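Local coordinates for protein synthesis inhibitor I (Hordeum vulgare, PDB 4FBC) that is a plant ribosome-inactivating protein, an inhibitor of protein synthesis, with adenosine monophosphate bound in its pocket, at residues A[40-45]-A[277-282]; A[17-22]-A[29-34]; A[111-116]-A[147-152]; A[91-94]-A[98-101]. The protein carries 3 engineered substitutions. All blocks are in the same frame, centred on the assembly; numbering follows the deposited sequence.

Interaction 1: residues A[40-45]-A[277-282]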
loop_
_atom_site.group_PDB
_atom_site.type_symbol
_atom_site.label_atom_id
_atom_site.label_comp_id
_atom_site.label_asym_id
_atom_site.label_seq_id
_atom_site.Cartn_x
_atom_site.Cartn_y
_atom_site.Cartn_z
ATOM N N ARG A 40 1.919 7.573 9.683
ATOM C CA ARG A 40 3.124 7.371 10.485
ATOM C C ARG A 40 2.851 7.355 11.987
ATOM O O ARG A 40 1.914 7.991 12.478
ATOM C CB ARG A 40 4.152 8.479 10.184
ATOM C CG ARG A 40 3.918 9.750 10.997
ATOM C CD ARG A 40 4.568 11.011 10.431
ATOM N NE ARG A 40 4.303 12.144 11.322
ATOM C CZ ARG A 40 3.130 12.772 11.454
ATOM N NH1 ARG A 40 2.067 12.413 10.733
ATOM N NH2 ARG A 40 3.020 13.791 12.305
ATOM N N ASN A 41 3.678 6.615 12.706
ATOM C CA ASN A 41 3.774 6.769 14.149
ATOM C C ASN A 41 4.738 7.916 14.432
ATOM O O ASN A 41 5.951 7.764 14.266
ATOM C CB ASN A 41 4.286 5.467 14.776
ATOM C CG ASN A 41 4.377 5.542 16.295
ATOM O OD1 ASN A 41 4.215 6.604 16.881
ATOM N ND2 ASN A 41 4.630 4.405 16.932
ATOM N N PRO A 42 4.214 9.061 14.901
ATOM C CA PRO A 42 5.113 10.214 15.064
ATOM C C PRO A 42 6.232 9.961 16.081
ATOM O O PRO A 42 7.233 10.682 16.070
ATOM C CB PRO A 42 4.175 11.335 15.556
ATOM C CG PRO A 42 2.795 10.904 15.157
ATOM C CD PRO A 42 2.817 9.388 15.236
ATOM N N ALA A 43 6.070 8.939 16.929
ATOM C CA ALA A 43 7.053 8.591 17.952
ATOM C C ALA A 43 8.087 7.564 17.497
ATOM O O ALA A 43 8.971 7.184 18.271
ATOM C CB ALA A 43 6.342 8.081 19.226
ATOM N N HIS A 44 7.977 7.102 16.257
ATOM C CA HIS A 44 8.849 6.022 15.803
ATOM C C HIS A 44 9.232 6.164 14.332
ATOM O O HIS A 44 8.442 5.839 13.434
ATOM C CB HIS A 44 8.162 4.660 16.035
ATOM C CG HIS A 44 9.057 3.480 15.809
ATOM N ND1 HIS A 44 8.570 2.203 15.617
ATOM C CD2 HIS A 44 10.404 3.387 15.743
ATOM C CE1 HIS A 44 9.585 1.373 15.446
ATOM N NE2 HIS A 44 10.709 2.063 15.519
ATOM N N PHE A 45 10.445 6.660 14.093
ATOM C CA PHE A 45 11.022 6.673 12.753
ATOM C C PHE A 45 12.236 5.762 12.747
ATOM O O PHE A 45 12.798 5.471 13.801
ATOM C CB PHE A 45 11.509 8.085 12.396
ATOM C CG PHE A 45 10.418 9.058 12.105
ATOM C CD1 PHE A 45 9.678 9.623 13.139
ATOM C CD2 PHE A 45 10.178 9.467 10.800
ATOM C CE1 PHE A 45 8.674 10.558 12.861
ATOM C CE2 PHE A 45 9.175 10.392 10.512
ATOM C CZ PHE A 45 8.423 10.935 11.551
ATOM N N HIS A 277 0.194 6.554 21.016
ATOM C CA HIS A 277 -0.910 7.259 21.658
ATOM C C HIS A 277 -0.464 8.544 22.354
ATOM O O HIS A 277 -1.174 9.557 22.322
ATOM C CB HIS A 277 -1.651 6.324 22.621
ATOM C CG HIS A 277 -2.285 5.161 21.932
ATOM N ND1 HIS A 277 -2.365 3.908 22.499
ATOM C CD2 HIS A 277 -2.858 5.061 20.709
ATOM C CE1 HIS A 277 -2.955 3.082 21.653
ATOM N NE2 HIS A 277 -3.262 3.756 20.558
ATOM N N ALA A 278 0.716 8.504 22.959
ATOM C CA ALA A 278 1.232 9.639 23.718
ATOM C C ALA A 278 1.583 10.787 22.781
ATOM O O ALA A 278 1.649 11.941 23.199
ATOM C CB ALA A 278 2.443 9.224 24.521
ATOM N N SER A 279 1.808 10.465 21.515
ATOM C CA SER A 279 2.177 11.484 20.536
ATOM C C SER A 279 0.967 12.002 19.751
ATOM O O SER A 279 1.115 12.818 18.839
ATOM C CB SER A 279 3.269 10.960 19.598
ATOM O OG SER A 279 2.750 10.017 18.685
ATOM N N GLY A 280 -0.230 11.538 20.106
ATOM C CA GLY A 280 -1.451 12.028 19.485
ATOM C C GLY A 280 -2.008 11.090 18.433
ATOM O O GLY A 280 -2.987 11.400 17.749
ATOM N N GLY A 281 -1.390 9.922 18.311
ATOM C CA GLY A 281 -1.762 8.993 17.266
ATOM C C GLY A 281 -3.110 8.336 17.472
ATOM O O GLY A 281 -3.466 7.966 18.594
ATOM N N LYS A 282 -3.861 8.190 16.384
ATOM C CA LYS A 282 -5.176 7.563 16.429
ATOM C C LYS A 282 -5.302 6.487 15.357
ATOM O O LYS A 282 -6.005 5.459 15.637
ATOM C CB LYS A 282 -6.275 8.611 16.243
ATOM C CG LYS A 282 -6.265 9.716 17.285
ATOM C CD LYS A 282 -6.320 9.146 18.693
ATOM C CE LYS A 282 -7.388 8.072 18.817
ATOM N NZ LYS A 282 -7.937 7.997 20.199
ATOM O OXT LYS A 282 -4.694 6.699 14.255
#

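Interaction 2: residues A[17-22]-A[29-34]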
loop_
_atom_site.group_PDB
_atom_site.type_symbol
_atom_site.label_atom_id
_atom_site.label_comp_id
_atom_site.label_asym_id
_atom_site.label_seq_id
_atom_site.Cartn_x
_atom_site.Cartn_y
_atom_site.Cartn_z
ATOM N N ALA A 17 -7.169 10.216 1.218
ATOM C CA ALA A 17 -6.231 10.768 0.241
ATOM C C ALA A 17 -6.873 10.691 -1.132
ATOM O O ALA A 17 -7.439 9.665 -1.500
ATOM C CB ALA A 17 -4.905 9.994 0.258
ATOM N N THR A 18 -6.779 11.769 -1.907
ATOM C CA THR A 18 -7.451 11.816 -3.195
ATOM C C THR A 18 -6.446 12.096 -4.304
ATOM O O THR A 18 -5.543 12.924 -4.141
ATOM C CB THR A 18 -8.571 12.887 -3.199
ATOM O OG1 THR A 18 -9.580 12.526 -2.246
ATOM C CG2 THR A 18 -9.215 13.003 -4.572
ATOM N N PHE A 19 -6.581 11.378 -5.415
ATOM C CA PHE A 19 -5.746 11.634 -6.580
ATOM C C PHE A 19 -6.580 11.654 -7.855
ATOM O O PHE A 19 -7.393 10.762 -8.103
ATOM C CB PHE A 19 -4.622 10.594 -6.690
ATOM C CG PHE A 19 -3.701 10.812 -7.864
ATOM C CD1 PHE A 19 -2.915 11.958 -7.947
ATOM C CD2 PHE A 19 -3.617 9.870 -8.884
ATOM C CE1 PHE A 19 -2.061 12.162 -9.026
ATOM C CE2 PHE A 19 -2.762 10.062 -9.974
ATOM C CZ PHE A 19 -1.985 11.216 -10.045
ATOM N N ASN A 20 -6.373 12.691 -8.661
ATOM C CA ASN A 20 -6.950 12.780 -9.992
ATOM C C ASN A 20 -6.006 12.077 -10.969
ATOM O O ASN A 20 -4.843 12.457 -11.091
ATOM C CB ASN A 20 -7.151 14.267 -10.330
ATOM C CG ASN A 20 -7.282 14.540 -11.819
ATOM O OD1 ASN A 20 -7.628 13.667 -12.618
ATOM N ND2 ASN A 20 -7.013 15.785 -12.197
ATOM N N VAL A 21 -6.505 11.055 -11.666
ATOM C CA VAL A 21 -5.637 10.213 -12.494
ATOM C C VAL A 21 -5.015 10.943 -13.685
ATOM O O VAL A 21 -4.091 10.425 -14.316
ATOM C CB VAL A 21 -6.340 8.913 -12.987
ATOM C CG1 VAL A 21 -6.982 8.183 -11.822
ATOM C CG2 VAL A 21 -7.379 9.215 -14.053
ATOM N N GLN A 22 -5.512 12.136 -14.000
ATOM C CA GLN A 22 -4.923 12.926 -15.081
ATOM C C GLN A 22 -3.932 13.976 -14.562
ATOM O O GLN A 22 -3.362 14.744 -15.347
ATOM C CB GLN A 22 -6.013 13.575 -15.953
ATOM C CG GLN A 22 -6.858 12.577 -16.768
ATOM C CD GLN A 22 -6.045 11.771 -17.792
ATOM O OE1 GLN A 22 -5.166 12.305 -18.484
ATOM N NE2 GLN A 22 -6.344 10.477 -17.893
ATOM N N ALA A 29 3.386 12.302 -6.593
ATOM C CA ALA A 29 4.388 12.174 -5.536
ATOM C C ALA A 29 3.886 12.796 -4.238
ATOM O O ALA A 29 4.080 12.241 -3.156
ATOM C CB ALA A 29 5.703 12.822 -5.968
ATOM N N THR A 30 3.244 13.955 -4.353
ATOM C CA THR A 30 2.673 14.646 -3.198
ATOM C C THR A 30 1.587 13.788 -2.537
ATOM O O THR A 30 1.529 13.671 -1.307
ATOM C CB THR A 30 2.077 16.000 -3.619
ATOM O OG1 THR A 30 3.138 16.859 -4.050
ATOM C CG2 THR A 30 1.346 16.660 -2.469
ATOM N N PHE A 31 0.748 13.191 -3.372
ATOM C CA PHE A 31 -0.328 12.283 -2.930
ATOM C C PHE A 31 0.230 11.089 -2.140
ATOM O O PHE A 31 -0.211 10.815 -1.019
ATOM C CB PHE A 31 -1.143 11.876 -4.173
ATOM C CG PHE A 31 -1.920 10.587 -4.047
ATOM C CD1 PHE A 31 -3.087 10.518 -3.292
ATOM C CD2 PHE A 31 -1.512 9.461 -4.748
ATOM C CE1 PHE A 31 -3.809 9.315 -3.207
ATOM C CE2 PHE A 31 -2.227 8.260 -4.673
ATOM C CZ PHE A 31 -3.372 8.195 -3.910
ATOM N N ILE A 32 1.220 10.404 -2.706
ATOM C CA ILE A 32 1.861 9.274 -2.017
ATOM C C ILE A 32 2.535 9.695 -0.713
ATOM O O ILE A 32 2.374 9.037 0.320
ATOM C CB ILE A 32 2.872 8.545 -2.929
ATOM C CG1 ILE A 32 2.154 7.886 -4.119
ATOM C CG2 ILE A 32 3.710 7.502 -2.125
ATOM C CD1 ILE A 32 1.049 6.868 -3.708
ATOM N N ALA A 33 3.291 10.790 -0.741
ATOM C CA ALA A 33 3.963 11.247 0.471
ATOM C C ALA A 33 2.981 11.591 1.595
ATOM O O ALA A 33 3.274 11.399 2.781
ATOM C CB ALA A 33 4.873 12.446 0.158
ATOM N N GLY A 34 1.814 12.091 1.217
ATOM C CA GLY A 34 0.816 12.515 2.188
ATOM C C GLY A 34 0.202 11.309 2.874
ATOM O O GLY A 34 -0.090 11.363 4.073
#

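Interaction 3: residues A[111-116]-A[147-152]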
loop_
_atom_site.group_PDB
_atom_site.type_symbol
_atom_site.label_atom_id
_atom_site.label_comp_id
_atom_site.label_asym_id
_atom_site.label_seq_id
_atom_site.Cartn_x
_atom_site.Cartn_y
_atom_site.Cartn_z
ATOM N N THR A 111 -20.060 -6.913 -0.536
ATOM C CA THR A 111 -20.280 -8.044 -1.435
ATOM C C THR A 111 -18.927 -8.586 -1.888
ATOM O O THR A 111 -18.103 -7.841 -2.423
ATOM C CB THR A 111 -21.101 -7.600 -2.668
ATOM O OG1 THR A 111 -22.373 -7.101 -2.236
ATOM C CG2 THR A 111 -21.314 -8.757 -3.641
ATOM N N TYR A 112 -18.686 -9.876 -1.672
ATOM C CA TYR A 112 -17.413 -10.482 -2.058
ATOM C C TYR A 112 -17.233 -10.441 -3.570
ATOM O O TYR A 112 -18.134 -10.836 -4.324
ATOM C CB TYR A 112 -17.308 -11.918 -1.531
ATOM C CG TYR A 112 -15.994 -12.600 -1.851
ATOM C CD1 TYR A 112 -14.781 -12.036 -1.462
ATOM C CD2 TYR A 112 -15.967 -13.813 -2.533
ATOM C CE1 TYR A 112 -13.581 -12.652 -1.751
ATOM C CE2 TYR A 112 -14.770 -14.444 -2.825
ATOM C CZ TYR A 112 -13.577 -13.854 -2.430
ATOM O OH TYR A 112 -12.379 -14.469 -2.709
ATOM N N VAL A 113 -16.076 -9.952 -4.019
ATOM C CA VAL A 113 -15.843 -9.741 -5.448
ATOM C C VAL A 113 -15.583 -11.029 -6.246
ATOM O O VAL A 113 -15.694 -11.042 -7.484
ATOM C CB VAL A 113 -14.701 -8.715 -5.681
ATOM C CG1 VAL A 113 -13.351 -9.331 -5.368
ATOM C CG2 VAL A 113 -14.735 -8.185 -7.115
ATOM N N GLY A 114 -15.255 -12.112 -5.547
ATOM C CA GLY A 114 -15.023 -13.390 -6.203
ATOM C C GLY A 114 -13.597 -13.914 -6.143
ATOM O O GLY A 114 -13.329 -15.050 -6.550
ATOM N N PHE A 115 -12.684 -13.092 -5.621
ATOM C CA PHE A 115 -11.270 -13.463 -5.515
ATOM C C PHE A 115 -10.610 -12.659 -4.393
ATOM O O PHE A 115 -11.167 -11.649 -3.944
ATOM C CB PHE A 115 -10.540 -13.226 -6.846
ATOM C CG PHE A 115 -10.733 -11.841 -7.401
ATOM C CD1 PHE A 115 -9.940 -10.787 -6.961
ATOM C CD2 PHE A 115 -11.710 -11.593 -8.355
ATOM C CE1 PHE A 115 -10.127 -9.511 -7.462
ATOM C CE2 PHE A 115 -11.900 -10.325 -8.861
ATOM C CZ PHE A 115 -11.109 -9.280 -8.416
ATOM N N GLY A 116 -9.438 -13.106 -3.947
ATOM C CA GLY A 116 -8.744 -12.487 -2.828
ATOM C C GLY A 116 -7.747 -11.413 -3.233
ATOM O O GLY A 116 -7.573 -11.137 -4.425
ATOM N N HIS A 147 -14.928 0.940 -10.740
ATOM C CA HIS A 147 -15.949 1.926 -10.400
ATOM C C HIS A 147 -17.275 1.624 -11.101
ATOM O O HIS A 147 -18.338 1.991 -10.603
ATOM C CB HIS A 147 -15.486 3.331 -10.777
ATOM C CG HIS A 147 -16.234 4.428 -10.089
ATOM N ND1 HIS A 147 -16.625 5.579 -10.739
ATOM C CD2 HIS A 147 -16.635 4.568 -8.803
ATOM C CE1 HIS A 147 -17.244 6.375 -9.886
ATOM N NE2 HIS A 147 -17.265 5.784 -8.704
ATOM N N GLY A 148 -17.206 0.965 -12.254
ATOM C CA GLY A 148 -18.393 0.693 -13.051
ATOM C C GLY A 148 -19.106 -0.609 -12.715
ATOM O O GLY A 148 -20.176 -0.902 -13.256
ATOM N N ARG A 149 -18.509 -1.394 -11.827
ATOM C CA ARG A 149 -19.104 -2.649 -11.374
ATOM C C ARG A 149 -20.464 -2.389 -10.721
ATOM O O ARG A 149 -20.610 -1.470 -9.924
ATOM C CB ARG A 149 -18.152 -3.332 -10.381
ATOM C CG ARG A 149 -18.419 -4.803 -10.150
ATOM C CD ARG A 149 -17.378 -5.429 -9.229
ATOM N NE ARG A 149 -17.673 -6.839 -8.988
ATOM C CZ ARG A 149 -17.245 -7.825 -9.766
ATOM N NH1 ARG A 149 -16.492 -7.547 -10.822
ATOM N NH2 ARG A 149 -17.558 -9.085 -9.484
ATOM N N THR A 150 -21.481 -3.168 -11.074
ATOM C CA THR A 150 -22.746 -3.052 -10.354
ATOM C C THR A 150 -23.103 -4.369 -9.672
ATOM O O THR A 150 -22.703 -5.449 -10.123
ATOM C CB THR A 150 -23.918 -2.551 -11.239
ATOM O OG1 THR A 150 -24.660 -3.671 -11.740
ATOM C CG2 THR A 150 -23.407 -1.709 -12.406
ATOM N N LYS A 151 -23.848 -4.260 -8.576
ATOM C CA LYS A 151 -24.214 -5.409 -7.762
ATOM C C LYS A 151 -24.979 -6.456 -8.569
ATOM O O LYS A 151 -24.889 -7.651 -8.288
ATOM C CB LYS A 151 -25.049 -4.953 -6.563
ATOM C CG LYS A 151 -25.022 -5.912 -5.378
ATOM C CD LYS A 151 -25.918 -5.420 -4.248
ATOM C CE LYS A 151 -25.257 -5.620 -2.895
ATOM N NZ LYS A 151 -26.245 -5.787 -1.784
ATOM N N ALA A 152 -25.708 -6.002 -9.586
ATOM C CA ALA A 152 -26.594 -6.880 -10.353
ATOM C C ALA A 152 -25.964 -7.553 -11.575
ATOM O O ALA A 152 -26.594 -8.423 -12.182
ATOM C CB ALA A 152 -27.855 -6.129 -10.765
HETATM O O HOH W 1 -18.921 -10.974 -7.205
#

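Interaction 4: residues A[91-94]-A[98-101]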
loop_
_atom_site.group_PDB
_atom_site.type_symbol
_atom_site.label_atom_id
_atom_site.label_comp_id
_atom_site.label_asym_id
_atom_site.label_seq_id
_atom_site.Cartn_x
_atom_site.Cartn_y
_atom_site.Cartn_z
ATOM N N GLY A 91 -11.337 -3.342 0.459
ATOM C CA GLY A 91 -12.614 -2.958 -0.118
ATOM C C GLY A 91 -12.524 -1.881 -1.183
ATOM O O GLY A 91 -11.580 -1.089 -1.201
ATOM N N PHE A 92 -13.491 -1.862 -2.094
ATOM C CA PHE A 92 -13.631 -0.738 -3.022
ATOM C C PHE A 92 -15.101 -0.478 -3.310
ATOM O O PHE A 92 -15.922 -1.395 -3.287
ATOM C CB PHE A 92 -12.838 -0.945 -4.317
ATOM C CG PHE A 92 -13.326 -2.084 -5.164
ATOM C CD1 PHE A 92 -14.366 -1.903 -6.066
ATOM C CD2 PHE A 92 -12.729 -3.330 -5.074
ATOM C CE1 PHE A 92 -14.813 -2.951 -6.848
ATOM C CE2 PHE A 92 -13.167 -4.384 -5.859
ATOM C CZ PHE A 92 -14.207 -4.194 -6.745
ATOM N N LYS A 93 -15.432 0.777 -3.578
ATOM C CA LYS A 93 -16.830 1.173 -3.686
ATOM C C LYS A 93 -17.151 1.601 -5.115
ATOM O O LYS A 93 -16.556 2.546 -5.634
ATOM C CB LYS A 93 -17.108 2.311 -2.697
ATOM C CG LYS A 93 -18.566 2.708 -2.573
ATOM C CD LYS A 93 -18.689 3.885 -1.626
ATOM C CE LYS A 93 -20.134 4.235 -1.330
ATOM N NZ LYS A 93 -20.227 5.456 -0.467
ATOM N N SER A 94 -18.086 0.900 -5.752
ATOM C CA SER A 94 -18.483 1.202 -7.124
ATOM C C SER A 94 -19.487 2.356 -7.174
ATOM O O SER A 94 -19.962 2.818 -6.137
ATOM C CB SER A 94 -19.048 -0.044 -7.807
ATOM O OG SER A 94 -20.106 -0.624 -7.063
ATOM N N THR A 98 -22.198 0.174 -4.070
ATOM C CA THR A 98 -21.870 -1.154 -3.553
ATOM C C THR A 98 -20.422 -1.233 -3.066
ATOM O O THR A 98 -19.492 -0.939 -3.821
ATOM C CB THR A 98 -22.084 -2.245 -4.622
ATOM O OG1 THR A 98 -23.450 -2.240 -5.054
ATOM C CG2 THR A 98 -21.755 -3.610 -4.057
ATOM N N TRP A 99 -20.236 -1.634 -1.810
ATOM C CA TRP A 99 -18.906 -1.985 -1.310
ATOM C C TRP A 99 -18.567 -3.422 -1.689
ATOM O O TRP A 99 -19.321 -4.359 -1.380
ATOM C CB TRP A 99 -18.827 -1.811 0.209
ATOM C CG TRP A 99 -18.495 -0.408 0.651
ATOM C CD1 TRP A 99 -19.349 0.508 1.191
ATOM C CD2 TRP A 99 -17.209 0.232 0.588
ATOM N NE1 TRP A 99 -18.677 1.680 1.465
ATOM C CE2 TRP A 99 -17.363 1.533 1.109
ATOM C CE3 TRP A 99 -15.947 -0.175 0.147
ATOM C CZ2 TRP A 99 -16.293 2.433 1.195
ATOM C CZ3 TRP A 99 -14.892 0.719 0.226
ATOM C CH2 TRP A 99 -15.071 2.007 0.752
ATOM N N TRP A 100 -17.443 -3.584 -2.380
ATOM C CA TRP A 100 -16.930 -4.893 -2.745
ATOM C C TRP A 100 -15.763 -5.214 -1.827
ATOM O O TRP A 100 -14.978 -4.331 -1.488
ATOM C CB TRP A 100 -16.476 -4.894 -4.206
ATOM C CG TRP A 100 -17.579 -4.533 -5.145
ATOM C CD1 TRP A 100 -17.928 -3.282 -5.568
ATOM C CD2 TRP A 100 -18.489 -5.439 -5.779
ATOM N NE1 TRP A 100 -18.997 -3.355 -6.430
ATOM C CE2 TRP A 100 -19.362 -4.668 -6.570
ATOM C CE3 TRP A 100 -18.655 -6.827 -5.743
ATOM C CZ2 TRP A 100 -20.386 -5.242 -7.327
ATOM C CZ3 TRP A 100 -19.664 -7.393 -6.499
ATOM C CH2 TRP A 100 -20.517 -6.602 -7.281
ATOM N N GLU A 101 -15.663 -6.467 -1.401
ATOM C CA GLU A 101 -14.577 -6.873 -0.516
ATOM C C GLU A 101 -13.731 -7.994 -1.117
ATOM O O GLU A 101 -14.193 -8.761 -1.967
ATOM C CB GLU A 101 -15.115 -7.289 0.849
ATOM C CG GLU A 101 -16.055 -8.476 0.801
ATOM C CD GLU A 101 -16.651 -8.782 2.161
ATOM O OE1 GLU A 101 -16.177 -8.205 3.172
ATOM O OE2 GLU A 101 -17.582 -9.612 2.212
#

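Interaction 1: residues A[40-45]-A[277-282]
P42 meets S279 with one side of its pyrrolidine ring: OG of S279 stands 3.5 Å from P42 CD, 3.6 Å from P42 CG and 3.7 Å from P42 CB. Such similar distances show the hydroxyl oxygen alongside the ring, not against a single atom. The ring carbons offer OG no donor or acceptor, so the contact is van der Waals; no hydrogen bond crosses between the segments. The oxygen is turned to this place by a chi1 of 73°, which sets OG between the backbone N and the carbonyl carbon of S279. The hydroxyl's polar partner is F276 O, one turn back in the helix. A43 adds its methyl, with CB 4.1 Å from the same OG. Segment 40-45, in the loop between helix 25-39 and strand 45-46, follows a type I turn from N41 to H44, closed by H44 N to N41 O at 2.9 Å. An Asx turn overlaps it: A43 N donates to N41 OD1 over 3.0 Å, reaching the oxygen from 49° out of the amide carbonyl plane. Across from it, helix 269-278 ends in a Schellman motif close to the chain's C-terminus, where G280 has a phi of 101° and its N bonds back to H277 O. The amide of N41 also reaches this helix, ND2 making a weak hydrogen bond to A272 O, while P42 packs on F276 and A43 on L275.

Interaction 2: residues A[17-22]-A[29-34]
Both phenylalanines, F19 and F31, carry CG anti to the backbone N (chi1 -179° and 157°), and this brings the F31 ring beneath the first carbon of the F19 side chain. The contact joins strand 16-20, an outermost strand of the mixed six-stranded sheet, to helix 25-39, which follows it in the chain. Segments of the two run nearly antiparallel, and their axes come within 8.6 Å. The main interaction is a CH-pi contact: F19 CB stands over the centre of the F31 face, 3.6 Å from the ring centroid. Beyond CB the F19 side chain leads off, so the two rings, though their planes are inclined by just 23°, are slid apart and barely overlap, with centroids 5.2 Å from each other. F31 is the larger contributor, buried here and also packing on V67 of strand 64-70, whereas F19 continues to L69 and to L139 of helix 136-147. Two residues earlier, A17, whose CB likewise points toward the helix, meets the same ring, CB lying 3.7 Å from F31 CE1. Between them the backbone carbonyl of T18 closes in obliquely, with T18 O 3.5 Å from F31 CD1.

Interaction 3: residues A[111-116]-A[147-152]
V113 packs on R149 by van der Waals contact of a methyl with the flat guanidinium. CG2 of V113, anti to its own backbone N, is centred over one face of the R149 guanidinium at a height of 3.6 Å, and its distances to R149 CZ and R149 NE are equal at 3.7 Å. The methyl therefore covers the flat group instead of meeting its rim, and the two side chains cross at about a right angle. The arginine gets there by an extended chain from CG to NE. V113 uses its other methyl within its own segment, CG1 lying over the centre of the F115 ring.

Segment 111-116 begins on strand 111-112, an outermost strand of the mixed sheet, and segment 147-152 is part of the connection between helices 136-147 and 157-179. The contact thus ties that interhelical loop to the outermost strand; R149 also makes a cation-pi interaction with W100 on the adjacent strand 99-101.

The polar links are indirect. A water in the guanidinium plane accepts from R149 NH2 over 3.3 Å and donates to Y112 O over 3.0 Å. R149 NH2 is 3.4 Å from V113 O, but at an angle too poor for a hydrogen bond; both atoms bond instead to the side-chain amide of Q160, NH2 to its OE1 and V113 O to its NE2.

K151 makes a separate contact: its chain bends at chi3 (-139°) and brings CE to 3.3 Å from T111 OG1, while its NZ stays 4.1 Å from that oxygen.

Interaction 4: residues A[91-94]-A[98-101]
W100, W99 and F92 lose the most surface in this antiparallel hairpin. F92 and W100 form its hydrogen-bonded pair: W100 N gives a nearly straight bond to F92 O (2.8 Å, 175°), and F92 N returns one to W100 O. On the sheet face they share, CB of W100 stands over the F92 ring, 3.7 Å from its centroid. The indole is then slid off that ring, the planes being 20° apart with little overlap, and F92 CE1 comes to 3.4 Å from W100 CD1. The rotation of the indole is fixed by a side-chain bond, W100 NE1 donating to S94 OG over 3.0 Å in the ring plane, an oxygen that D96 also binds. Beyond the non-hydrogen-bonded K93-W99 pair, S94 N bonds to T98 O.

W99 lies on the other face, where chi1 of -85° swings its indole back across the partner strand. CB of K93 sits over the centre of the six-membered ring, 3.7 Å from its centroid, a CH-pi contact, while the extended lysine chain runs on past NE1. The edge of the same indole reaches the backbone of G91.

Strand 78-83 flanks the hairpin beside 89-93, packing L78 and L80 on F92 and T79 and A81 on W99; strand 111-112 pairs along the other side of 99-101.

In the fold
Interactions 2, 3 and 4 all reach the mixed sheet: interaction 2 covers outermost strand 16-20, interaction 3 the opposite one, 111-112, their centres about 25 Å apart. Interaction 4, its centre about 7 Å from that of interaction 3, joins the two strands preceding 111-112; T111 pairs through its backbone with W99 and E101, so both share one edge of the sheet. Along the chain, interaction 2 closes first, then 4, then 3; interaction 1 runs from the loop after helix 25-39 to the C-terminus and so encloses 3 and 4. Its centre is about 36 Å from that of interaction 3, across the middle of the chain. The adenosine monophosphate pocket includes E90, directly before G91.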